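Local coordinates for protein cyclic GMP-AMP synthase-like receptor (Tribolium castaneum, PDB 7LT2) that senses double-stranded RNA and in response makes the cyclic dinucleotide 2',3'-cGAMP from ATP and GTP in insect innate immunity, at residues F215-P226 with W240-L251. Numbering follows the deposited sequence.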
loop_
_atom_site.group_PDB
_atom_site.type_symbol
_atom_site.label_atom_id
_atom_site.label_comp_id
_atom_site.label_asym_id
_atom_site.label_seq_id
_atom_site.Cartn_x
_atom_site.Cartn_y
_atom_site.Cartn_z
ATOM N N PHE A 215 -16.270 -5.678 -7.746
ATOM C CA PHE A 215 -17.052 -6.093 -6.577
ATOM C C PHE A 215 -17.970 -4.968 -6.110
ATOM O O PHE A 215 -17.884 -4.519 -4.964
ATOM C CB PHE A 215 -16.126 -6.531 -5.446
ATOM C CG PHE A 215 -15.026 -7.447 -5.889
ATOM C CD1 PHE A 215 -15.308 -8.731 -6.318
ATOM C CD2 PHE A 215 -13.710 -7.025 -5.873
ATOM C CE1 PHE A 215 -14.300 -9.577 -6.729
ATOM C CE2 PHE A 215 -12.698 -7.866 -6.285
ATOM C CZ PHE A 215 -12.990 -9.141 -6.712
ATOM N N PRO A 216 -18.890 -4.510 -6.967
ATOM C CA PRO A 216 -19.705 -3.343 -6.594
ATOM C C PRO A 216 -20.639 -3.590 -5.420
ATOM O O PRO A 216 -21.017 -2.622 -4.749
ATOM C CB PRO A 216 -20.487 -3.034 -7.878
ATOM C CG PRO A 216 -20.554 -4.325 -8.596
ATOM C CD PRO A 216 -19.251 -5.019 -8.303
ATOM N N SER A 217 -21.006 -4.841 -5.125
ATOM C CA SER A 217 -21.895 -5.070 -3.991
ATOM C C SER A 217 -21.145 -5.215 -2.670
ATOM O O SER A 217 -21.590 -4.671 -1.653
ATOM C CB SER A 217 -22.773 -6.303 -4.243
ATOM O OG SER A 217 -22.059 -7.503 -4.030
ATOM N N THR A 218 -20.007 -5.916 -2.650
ATOM C CA THR A 218 -19.315 -6.184 -1.393
ATOM C C THR A 218 -18.149 -5.245 -1.115
ATOM O O THR A 218 -17.791 -5.067 0.056
ATOM C CB THR A 218 -18.811 -7.633 -1.348
ATOM O OG1 THR A 218 -17.863 -7.866 -2.400
ATOM C CG2 THR A 218 -19.979 -8.610 -1.488
ATOM N N LYS A 219 -17.551 -4.640 -2.141
ATOM C CA LYS A 219 -16.519 -3.617 -1.968
ATOM C C LYS A 219 -16.918 -2.347 -2.717
ATOM O O LYS A 219 -16.243 -1.934 -3.668
ATOM C CB LYS A 219 -15.163 -4.127 -2.449
ATOM C CG LYS A 219 -14.617 -5.297 -1.648
ATOM C CD LYS A 219 -14.377 -4.892 -0.198
ATOM C CE LYS A 219 -13.763 -6.017 0.606
ATOM N NZ LYS A 219 -13.508 -5.593 2.007
ATOM N N PRO A 220 -18.005 -1.692 -2.301
ATOM C CA PRO A 220 -18.526 -0.563 -3.089
ATOM C C PRO A 220 -17.674 0.688 -3.024
ATOM O O PRO A 220 -17.767 1.518 -3.937
ATOM C CB PRO A 220 -19.905 -0.309 -2.467
ATOM C CG PRO A 220 -19.741 -0.742 -1.049
ATOM C CD PRO A 220 -18.835 -1.953 -1.110
ATOM N N GLU A 221 -16.863 0.861 -1.985
ATOM C CA GLU A 221 -16.204 2.134 -1.733
ATOM C C GLU A 221 -14.781 2.150 -2.275
ATOM O O GLU A 221 -14.097 1.125 -2.334
ATOM C CB GLU A 221 -16.188 2.454 -0.236
ATOM C CG GLU A 221 -17.578 2.621 0.352
ATOM C CD GLU A 221 -17.577 2.813 1.852
ATOM O OE1 GLU A 221 -16.486 2.889 2.453
ATOM O OE2 GLU A 221 -18.679 2.888 2.436
ATOM N N PHE A 222 -14.343 3.338 -2.669
ATOM C CA PHE A 222 -12.964 3.580 -3.064
ATOM C C PHE A 222 -12.559 4.914 -2.461
ATOM O O PHE A 222 -13.398 5.658 -1.947
ATOM C CB PHE A 222 -12.810 3.601 -4.586
ATOM C CG PHE A 222 -13.494 4.763 -5.234
ATOM C CD1 PHE A 222 -14.869 4.762 -5.411
ATOM C CD2 PHE A 222 -12.768 5.865 -5.649
ATOM C CE1 PHE A 222 -15.508 5.838 -5.994
ATOM C CE2 PHE A 222 -13.403 6.950 -6.236
ATOM C CZ PHE A 222 -14.775 6.936 -6.409
ATOM N N PHE A 223 -11.270 5.237 -2.513
ATOM C CA PHE A 223 -10.861 6.508 -1.937
ATOM C C PHE A 223 -9.789 7.169 -2.789
ATOM O O PHE A 223 -9.185 6.553 -3.672
ATOM C CB PHE A 223 -10.405 6.368 -0.466
ATOM C CG PHE A 223 -9.333 5.333 -0.212
ATOM C CD1 PHE A 223 -9.668 4.007 0.025
ATOM C CD2 PHE A 223 -8.002 5.710 -0.120
ATOM C CE1 PHE A 223 -8.684 3.061 0.300
ATOM C CE2 PHE A 223 -7.013 4.779 0.160
ATOM C CZ PHE A 223 -7.356 3.450 0.366
ATOM N N ILE A 224 -9.612 8.465 -2.550
ATOM C CA ILE A 224 -8.596 9.253 -3.232
ATOM C C ILE A 224 -7.495 9.579 -2.237
ATOM O O ILE A 224 -7.734 9.741 -1.034
ATOM C CB ILE A 224 -9.166 10.538 -3.876
ATOM C CG1 ILE A 224 -9.736 11.492 -2.816
ATOM C CG2 ILE A 224 -10.190 10.175 -4.947
ATOM C CD1 ILE A 224 -10.277 12.829 -3.391
ATOM N N VAL A 225 -6.276 9.663 -2.756
ATOM C CA VAL A 225 -5.055 9.757 -1.960
ATOM C C VAL A 225 -4.323 11.027 -2.378
ATOM O O VAL A 225 -4.239 11.321 -3.580
ATOM C CB VAL A 225 -4.186 8.502 -2.151
ATOM C CG1 VAL A 225 -2.884 8.606 -1.385
ATOM C CG2 VAL A 225 -4.948 7.259 -1.707
ATOM N N PRO A 226 -3.784 11.814 -1.431
ATOM C CA PRO A 226 -3.196 13.116 -1.789
ATOM C C PRO A 226 -1.786 13.028 -2.348
ATOM O O PRO A 226 -0.914 13.818 -1.970
ATOM C CB PRO A 226 -3.212 13.875 -0.457
ATOM C CG PRO A 226 -3.054 12.796 0.571
ATOM C CD PRO A 226 -3.772 11.583 0.023
ATOM N N TRP A 240 -5.545 14.442 -7.343
ATOM C CA TRP A 240 -5.576 13.359 -6.371
ATOM C C TRP A 240 -5.387 12.025 -7.078
ATOM O O TRP A 240 -5.857 11.844 -8.206
ATOM C CB TRP A 240 -6.903 13.350 -5.611
ATOM C CG TRP A 240 -7.065 14.511 -4.698
ATOM C CD1 TRP A 240 -7.311 15.805 -5.053
ATOM C CD2 TRP A 240 -6.991 14.492 -3.268
ATOM N NE1 TRP A 240 -7.393 16.596 -3.934
ATOM C CE2 TRP A 240 -7.204 15.817 -2.824
ATOM C CE3 TRP A 240 -6.765 13.491 -2.321
ATOM C CZ2 TRP A 240 -7.193 16.162 -1.473
ATOM C CZ3 TRP A 240 -6.762 13.834 -0.978
ATOM C CH2 TRP A 240 -6.972 15.160 -0.569
ATOM N N SER A 241 -4.701 11.098 -6.416
ATOM C CA SER A 241 -4.581 9.730 -6.899
ATOM C C SER A 241 -5.776 8.908 -6.436
ATOM O O SER A 241 -6.368 9.179 -5.392
ATOM C CB SER A 241 -3.298 9.070 -6.389
ATOM O OG SER A 241 -2.143 9.752 -6.833
ATOM N N LEU A 242 -6.115 7.885 -7.214
ATOM C CA LEU A 242 -7.151 6.935 -6.840
ATOM C C LEU A 242 -6.520 5.725 -6.173
ATOM O O LEU A 242 -5.457 5.255 -6.591
ATOM C CB LEU A 242 -7.954 6.488 -8.059
ATOM C CG LEU A 242 -8.896 7.534 -8.643
ATOM C CD1 LEU A 242 -9.208 7.195 -10.075
ATOM C CD2 LEU A 242 -10.179 7.619 -7.827
ATOM N N SER A 243 -7.171 5.229 -5.130
ATOM C CA SER A 243 -6.781 3.974 -4.505
ATOM C C SER A 243 -7.909 2.968 -4.683
ATOM O O SER A 243 -9.008 3.145 -4.144
ATOM C CB SER A 243 -6.444 4.153 -3.031
ATOM O OG SER A 243 -6.151 2.887 -2.457
ATOM N N PHE A 244 -7.631 1.923 -5.457
ATOM C CA PHE A 244 -8.493 0.758 -5.568
ATOM C C PHE A 244 -7.868 -0.439 -4.856
ATOM O O PHE A 244 -8.106 -1.593 -5.228
ATOM C CB PHE A 244 -8.775 0.456 -7.039
ATOM C CG PHE A 244 -9.410 1.609 -7.781
ATOM C CD1 PHE A 244 -10.689 2.033 -7.457
ATOM C CD2 PHE A 244 -8.727 2.272 -8.789
ATOM C CE1 PHE A 244 -11.282 3.098 -8.128
ATOM C CE2 PHE A 244 -9.310 3.333 -9.469
ATOM C CZ PHE A 244 -10.593 3.747 -9.135
ATOM N N GLN A 245 -7.068 -0.159 -3.820
ATOM C CA GLN A 245 -6.340 -1.210 -3.112
ATOM C C GLN A 245 -7.271 -2.180 -2.399
ATOM O O GLN A 245 -6.909 -3.344 -2.201
ATOM C CB GLN A 245 -5.383 -0.602 -2.089
ATOM C CG GLN A 245 -4.278 0.257 -2.660
ATOM C CD GLN A 245 -3.507 0.960 -1.562
ATOM O OE1 GLN A 245 -2.529 0.426 -1.037
ATOM N NE2 GLN A 245 -3.960 2.159 -1.191
ATOM N N GLU A 246 -8.448 -1.723 -1.967
ATOM C CA GLU A 246 -9.367 -2.653 -1.322
ATOM C C GLU A 246 -9.860 -3.698 -2.314
ATOM O O GLU A 246 -9.959 -4.884 -1.977
ATOM C CB GLU A 246 -10.539 -1.899 -0.690
ATOM C CG GLU A 246 -11.286 -2.733 0.352
ATOM C CD GLU A 246 -11.785 -1.905 1.522
ATOM O OE1 GLU A 246 -11.960 -0.681 1.357
ATOM O OE2 GLU A 246 -11.999 -2.481 2.609
ATOM N N GLN A 247 -10.134 -3.281 -3.553
ATOM C CA GLN A 247 -10.546 -4.222 -4.590
ATOM C C GLN A 247 -9.381 -5.091 -5.055
ATOM O O GLN A 247 -9.561 -6.288 -5.309
ATOM C CB GLN A 247 -11.150 -3.464 -5.770
ATOM C CG GLN A 247 -12.513 -2.841 -5.469
ATOM C CD GLN A 247 -12.415 -1.519 -4.727
ATOM O OE1 GLN A 247 -11.351 -0.893 -4.675
ATOM N NE2 GLN A 247 -13.532 -1.084 -4.153
ATOM N N GLU A 248 -8.185 -4.506 -5.186
ATOM C CA GLU A 248 -7.012 -5.297 -5.563
ATOM C C GLU A 248 -6.747 -6.408 -4.556
ATOM O O GLU A 248 -6.348 -7.519 -4.932
ATOM C CB GLU A 248 -5.780 -4.395 -5.687
ATOM C CG GLU A 248 -5.807 -3.458 -6.880
ATOM C CD GLU A 248 -4.664 -2.454 -6.872
ATOM O OE1 GLU A 248 -3.724 -2.615 -6.065
ATOM O OE2 GLU A 248 -4.699 -1.510 -7.684
ATOM N N ARG A 249 -6.947 -6.126 -3.268
ATOM C CA ARG A 249 -6.689 -7.132 -2.244
ATOM C C ARG A 249 -7.626 -8.326 -2.391
ATOM O O ARG A 249 -7.228 -9.468 -2.135
ATOM C CB ARG A 249 -6.818 -6.505 -0.852
ATOM C CG ARG A 249 -6.384 -7.427 0.277
ATOM C CD ARG A 249 -6.151 -6.651 1.554
ATOM N NE ARG A 249 -5.034 -5.718 1.433
ATOM C CZ ARG A 249 -4.803 -4.723 2.279
ATOM N NH1 ARG A 249 -5.588 -4.505 3.319
ATOM N NH2 ARG A 249 -3.759 -3.921 2.068
ATOM N N VAL A 250 -8.876 -8.087 -2.802
ATOM C CA VAL A 250 -9.800 -9.197 -3.030
ATOM C C VAL A 250 -9.405 -9.971 -4.284
ATOM O O VAL A 250 -9.448 -11.208 -4.304
ATOM C CB VAL A 250 -11.252 -8.686 -3.115
ATOM C CG1 VAL A 250 -12.225 -9.846 -3.347
ATOM C CG2 VAL A 250 -11.616 -7.933 -1.849
ATOM N N LEU A 251 -8.992 -9.260 -5.337
ATOM C CA LEU A 251 -8.590 -9.910 -6.584
ATOM C C LEU A 251 -7.437 -10.889 -6.373
ATOM O O LEU A 251 -7.402 -11.955 -7.002
ATOM C CB LEU A 251 -8.201 -8.857 -7.627
ATOM C CG LEU A 251 -9.321 -8.115 -8.361
ATOM C CD1 LEU A 251 -8.741 -6.992 -9.210
ATOM C CD2 LEU A 251 -10.123 -9.087 -9.232
HETATM O O HOH W 1 -14.634 -1.004 -0.261
HETATM O O HOH W 2 -11.858 1.244 -0.261
#
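The Q247 side chain folds back at chi2 (81°), which carries its carboxamide to the loop carbonyls of K219 and E221, while F223, with CG wedged between its backbone N and carbonyl carbon (chi1 54°), turns its ring over S243. Both arise where strand 240-243, paired antiparallel with 222-225 in the nucleotidyltransferase sheet, passes through the N-cap residue F244 into helix 245-251. Strand 222-225 lies between 240-243 and strand 188-200. In the register, F223 and V225 form hydrogen-bonded pairs with S243 and S241; S243 N to F223 O is 2.8 Å, but the return bond from F223 N is weak.

A small serine suits the position under the ring: S243 CB makes a CH-pi contact 3.7 Å from the centroid of the F223 ring. S243 OG accepts a hydrogen bond from the side-chain carboxamide of Q245, NE2 to OG 2.6 Å, just where the helix starts. Residues 241-248 probably line the GTP site, as in relatives, so this junction probably forms part of the nucleotide pocket.

On the other sheet face I224, branched at CB, spreads CG1 and CD1 against the W240 indole and CG2 against L242 CD2, with P226 CB reaching W240 CZ3 at 3.6 Å. Helix 131-147 touches both P226 and W240.

Beyond the strands, Q247 suits its buried place because one NE2 has two hydrogens: both acceptors lie near its amide plane, fixing the amide's rotation, though NE2 stands above each carbonyl plane. K219 NZ forms a long salt bridge to E246 OE2, whereas E246 OE1 pairs with R52, which also binds E221. At the far end the flat F215 ring accepts V250 CG1 over one face, 3.8 Å from its centroid, while its edge meets Q247 O at CE2, 3.6 Å away.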